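PDB 3L84: transketolase, which belongs to the thiamine diphosphate-binding enzymes and is built from two domains of that superfamily followed by a transketolase-type C-terminal domain. Local coordinates for residues S40-H45 with K222-A227. Sequence-based numbering, arbitrary orientation.
Sequences SVLSYH and KALEQA
L224 packs against V41, L42 and H45, and one methyl, CD1, touches all three. Its closest approach is to the imidazole, 3.7 Å from L224 CD1 to H45 CD2; L42 CA follows at 4.0 Å, and the methyl tips V41 CG1 and L42 CD1 come next. CD1 thus lies against the backbone of L42 as well as its side chain, and L224, L42 and V41 are all buried. With L42 CG anti to the backbone N (chi1 -175°), the leucine's end swings nearer the partner helix, and the two leucine side chains cross at about a right angle.

The ring of H45 adds a CH-pi contact: L224 CB stands 4.0 Å from the ring centroid and 12° off the normal, hence over the face. Rotation of this ring is probably restrained at both nitrogens, since NE2 bonds to N221 OD1 and ND1 to K228 NZ, both on helix 217-228.

Toward solvent the contact loosens. In one of its two deposited conformers the exposed E225, its chain bent at chi2, brings OE2 to 3.6 Å from H45 CE1, a carbon; the position of the carboxylate is therefore doubtful.

In the fold, this contact joins residues 40-45, on helix 30-42, to helix 217-228. V41 also meets Y217 and I220 on that helix, while S40 and Y44 lean on helix 3-24. L224 touches I236, A223 meets I212 and I236, and A227 meets C234 and I236, so helix 217-228 packs on strands 208-213 and 234-239 of the parallel sheet as well as on helix 30-42.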
ATOM      1  N   SER A  40      -0.531  -1.928 -34.310  1.00  8.83           N
ATOM      2  CA  SER A  40      -0.740  -1.581 -35.699  0.50  9.02           C
ATOM      3  C   SER A  40      -2.195  -1.663 -36.105  1.00  8.36           C
ATOM      4  O   SER A  40      -2.722  -0.762 -36.742  1.00  8.93           O
ATOM      5  CB  SER A  40       0.115  -2.479 -36.558  0.50  9.29           C
ATOM      6  OG  SER A  40       1.459  -2.166 -36.292  0.50  8.64           O
ATOM      7  N   VAL A  41      -2.871  -2.747 -35.722  1.00  7.52           N
ATOM      8  CA  VAL A  41      -4.292  -2.843 -36.008  1.00  8.02           C
ATOM      9  C   VAL A  41      -5.124  -1.833 -35.217  1.00  7.97           C
ATOM     10  O   VAL A  41      -6.015  -1.185 -35.728  1.00  8.71           O
ATOM     11  CB  VAL A  41      -4.809  -4.256 -35.738  1.00  8.23           C
ATOM     12  CG1 VAL A  41      -6.280  -4.344 -36.041  1.00  8.67           C
ATOM     13  CG2 VAL A  41      -4.044  -5.276 -36.600  1.00 10.20           C
ATOM     14  N   LEU A  42      -4.795  -1.682 -33.937  1.00  8.08           N
ATOM     15  CA  LEU A  42      -5.503  -0.731 -33.087  1.00  8.84           C
ATOM     16  C   LEU A  42      -5.428   0.683 -33.644  1.00  8.59           C
ATOM     17  O   LEU A  42      -6.372   1.451 -33.477  1.00  9.84           O
ATOM     18  CB  LEU A  42      -4.947  -0.784 -31.645  1.00  9.03           C
ATOM     19  CG  LEU A  42      -5.668   0.074 -30.623  1.00  8.96           C
ATOM     20  CD1 LEU A  42      -7.149  -0.243 -30.478  1.00  9.89           C
ATOM     21  CD2 LEU A  42      -4.984  -0.090 -29.266  1.00 10.97           C
ATOM     22  N   SER A  43      -4.335   1.051 -34.309  1.00  9.02           N
ATOM     23  CA  SER A  43      -4.222   2.388 -34.895  1.00  9.68           C
ATOM     24  C   SER A  43      -5.360   2.728 -35.875  1.00 10.33           C
ATOM     25  O   SER A  43      -5.675   3.906 -36.066  1.00 11.53           O
ATOM     26  CB  SER A  43      -2.870   2.597 -35.586  1.00  9.48           C
ATOM     27  OG  SER A  43      -2.785   1.903 -36.820  1.00  9.70           O
ATOM     28  N   TYR A  44      -5.975   1.721 -36.489  1.00  9.18           N
ATOM     29  CA  TYR A  44      -7.097   1.928 -37.415  1.00  9.51           C
ATOM     30  C   TYR A  44      -8.409   2.132 -36.697  1.00 10.03           C
ATOM     31  O   TYR A  44      -9.372   2.572 -37.309  1.00 13.68           O
ATOM     32  CB  TYR A  44      -7.219   0.729 -38.368  1.00 10.61           C
ATOM     33  CG  TYR A  44      -6.112   0.661 -39.383  1.00  9.94           C
ATOM     34  CD1 TYR A  44      -6.295   1.188 -40.663  1.00  9.84           C
ATOM     35  CD2 TYR A  44      -4.868   0.131 -39.057  1.00  9.71           C
ATOM     36  CE1 TYR A  44      -5.288   1.162 -41.583  1.00 10.32           C
ATOM     37  CE2 TYR A  44      -3.841   0.104 -39.992  1.00 10.00           C
ATOM     38  CZ  TYR A  44      -4.060   0.617 -41.260  1.00  9.48           C
ATOM     39  OH  TYR A  44      -3.062   0.592 -42.200  1.00 11.40           O
ATOM     40  N   HIS A  45      -8.469   1.747 -35.422  1.00  9.32           N
ATOM     41  CA  HIS A  45      -9.691   1.879 -34.635  1.00  9.95           C
ATOM     42  C   HIS A  45      -9.692   3.108 -33.720  1.00 10.17           C
ATOM     43  O   HIS A  45     -10.753   3.650 -33.419  1.00 11.02           O
ATOM     44  CB  HIS A  45      -9.878   0.627 -33.771  1.00 10.36           C
ATOM     45  CG  HIS A  45     -10.175  -0.599 -34.565  1.00 11.40           C
ATOM     46  ND1 HIS A  45     -11.459  -1.035 -34.794  1.00 10.64           N
ATOM     47  CD2 HIS A  45      -9.356  -1.458 -35.203  1.00 10.00           C
ATOM     48  CE1 HIS A  45     -11.410  -2.132 -35.536  1.00 11.42           C
ATOM     49  NE2 HIS A  45     -10.145  -2.402 -35.815  1.00  9.86           N
ATOM     50  N   LYS A 222     -10.900  -8.536 -35.946  1.00  8.60           N
ATOM     51  CA  LYS A 222     -12.210  -9.095 -35.649  1.00  9.57           C
ATOM     52  C   LYS A 222     -12.507  -8.959 -34.147  1.00  8.95           C
ATOM     53  O   LYS A 222     -13.627  -8.647 -33.768  1.00  9.75           O
ATOM     54  CB  LYS A 222     -12.270 -10.567 -36.075  1.00  9.27           C
ATOM     55  CG  LYS A 222     -13.612 -11.222 -35.840  1.00 14.76           C
ATOM     56  CD  LYS A 222     -13.634 -12.669 -36.312  1.00 18.49           C
ATOM     57  CE  LYS A 222     -14.975 -13.313 -36.038  1.00 21.04           C
ATOM     58  NZ  LYS A 222     -15.165 -14.542 -36.875  1.00 23.89           N
ATOM     59  N   ALA A 223     -11.516  -9.184 -33.296  1.00  9.02           N
ATOM     60  CA  ALA A 223     -11.706  -9.065 -31.853  1.00  9.16           C
ATOM     61  C   ALA A 223     -12.037  -7.634 -31.450  1.00  8.54           C
ATOM     62  O   ALA A 223     -12.904  -7.389 -30.612  1.00  8.36           O
ATOM     63  CB  ALA A 223     -10.457  -9.563 -31.092  1.00  9.66           C
ATOM     64  N   LEU A 224     -11.354  -6.685 -32.054  1.00  8.77           N
ATOM     65  CA  LEU A 224     -11.614  -5.283 -31.768  1.00  8.94           C
ATOM     66  C   LEU A 224     -12.995  -4.881 -32.222  1.00  9.17           C
ATOM     67  O   LEU A 224     -13.698  -4.180 -31.509  1.00  8.94           O
ATOM     68  CB  LEU A 224     -10.540  -4.393 -32.384  1.00  9.76           C
ATOM     69  CG  LEU A 224      -9.191  -4.429 -31.674  1.00  9.54           C
ATOM     70  CD1 LEU A 224      -8.121  -3.655 -32.468  1.00 10.48           C
ATOM     71  CD2 LEU A 224      -9.285  -3.880 -30.231  1.00 10.38           C
ATOM     72  N   GLU A 225     -13.431  -5.338 -33.404  1.00  8.94           N
ATOM     73  CA  GLU A 225     -14.785  -5.025 -33.850  0.50  9.65           C
ATOM     74  C   GLU A 225     -15.821  -5.608 -32.893  1.00  9.48           C
ATOM     75  O   GLU A 225     -16.793  -4.946 -32.552  1.00  8.66           O
ATOM     76  CB  GLU A 225     -15.031  -5.516 -35.277  0.50 10.29           C
ATOM     77  CG  GLU A 225     -14.229  -4.770 -36.343  0.50 12.41           C
ATOM     78  CD  GLU A 225     -14.667  -3.314 -36.543  0.50 16.76           C
ATOM     79  OE1 GLU A 225     -15.350  -2.744 -35.664  0.50 21.11           O
ATOM     80  OE2 GLU A 225     -14.312  -2.728 -37.589  0.50 19.76           O
ATOM     81  N   GLN A 226     -15.622  -6.847 -32.460  1.00  9.70           N
ATOM     82  CA  GLN A 226     -16.540  -7.464 -31.502  1.00 10.10           C
ATOM     83  C   GLN A 226     -16.514  -6.736 -30.145  1.00  9.47           C
ATOM     84  O   GLN A 226     -17.575  -6.458 -29.557  1.00  9.98           O
ATOM     85  CB  GLN A 226     -16.160  -8.921 -31.309  1.00 11.41           C
ATOM     86  CG  GLN A 226     -17.079  -9.701 -30.411  1.00 17.91           C
ATOM     87  CD  GLN A 226     -16.905 -11.195 -30.596  1.00 25.03           C
ATOM     88  OE1 GLN A 226     -16.019 -11.646 -31.348  1.00 31.24           O
ATOM     89  NE2 GLN A 226     -17.760 -11.976 -29.932  1.00 28.90           N
ATOM     90  N   ALA A 227     -15.325  -6.424 -29.661  1.00  8.88           N
ATOM     91  CA  ALA A 227     -15.189  -5.731 -28.373  1.00  9.18           C
ATOM     92  C   ALA A 227     -15.910  -4.382 -28.384  1.00  9.77           C
ATOM     93  O   ALA A 227     -16.544  -4.031 -27.397  1.00  9.41           O
ATOM     94  CB  ALA A 227     -13.735  -5.547 -28.041  1.00  9.40           C
TER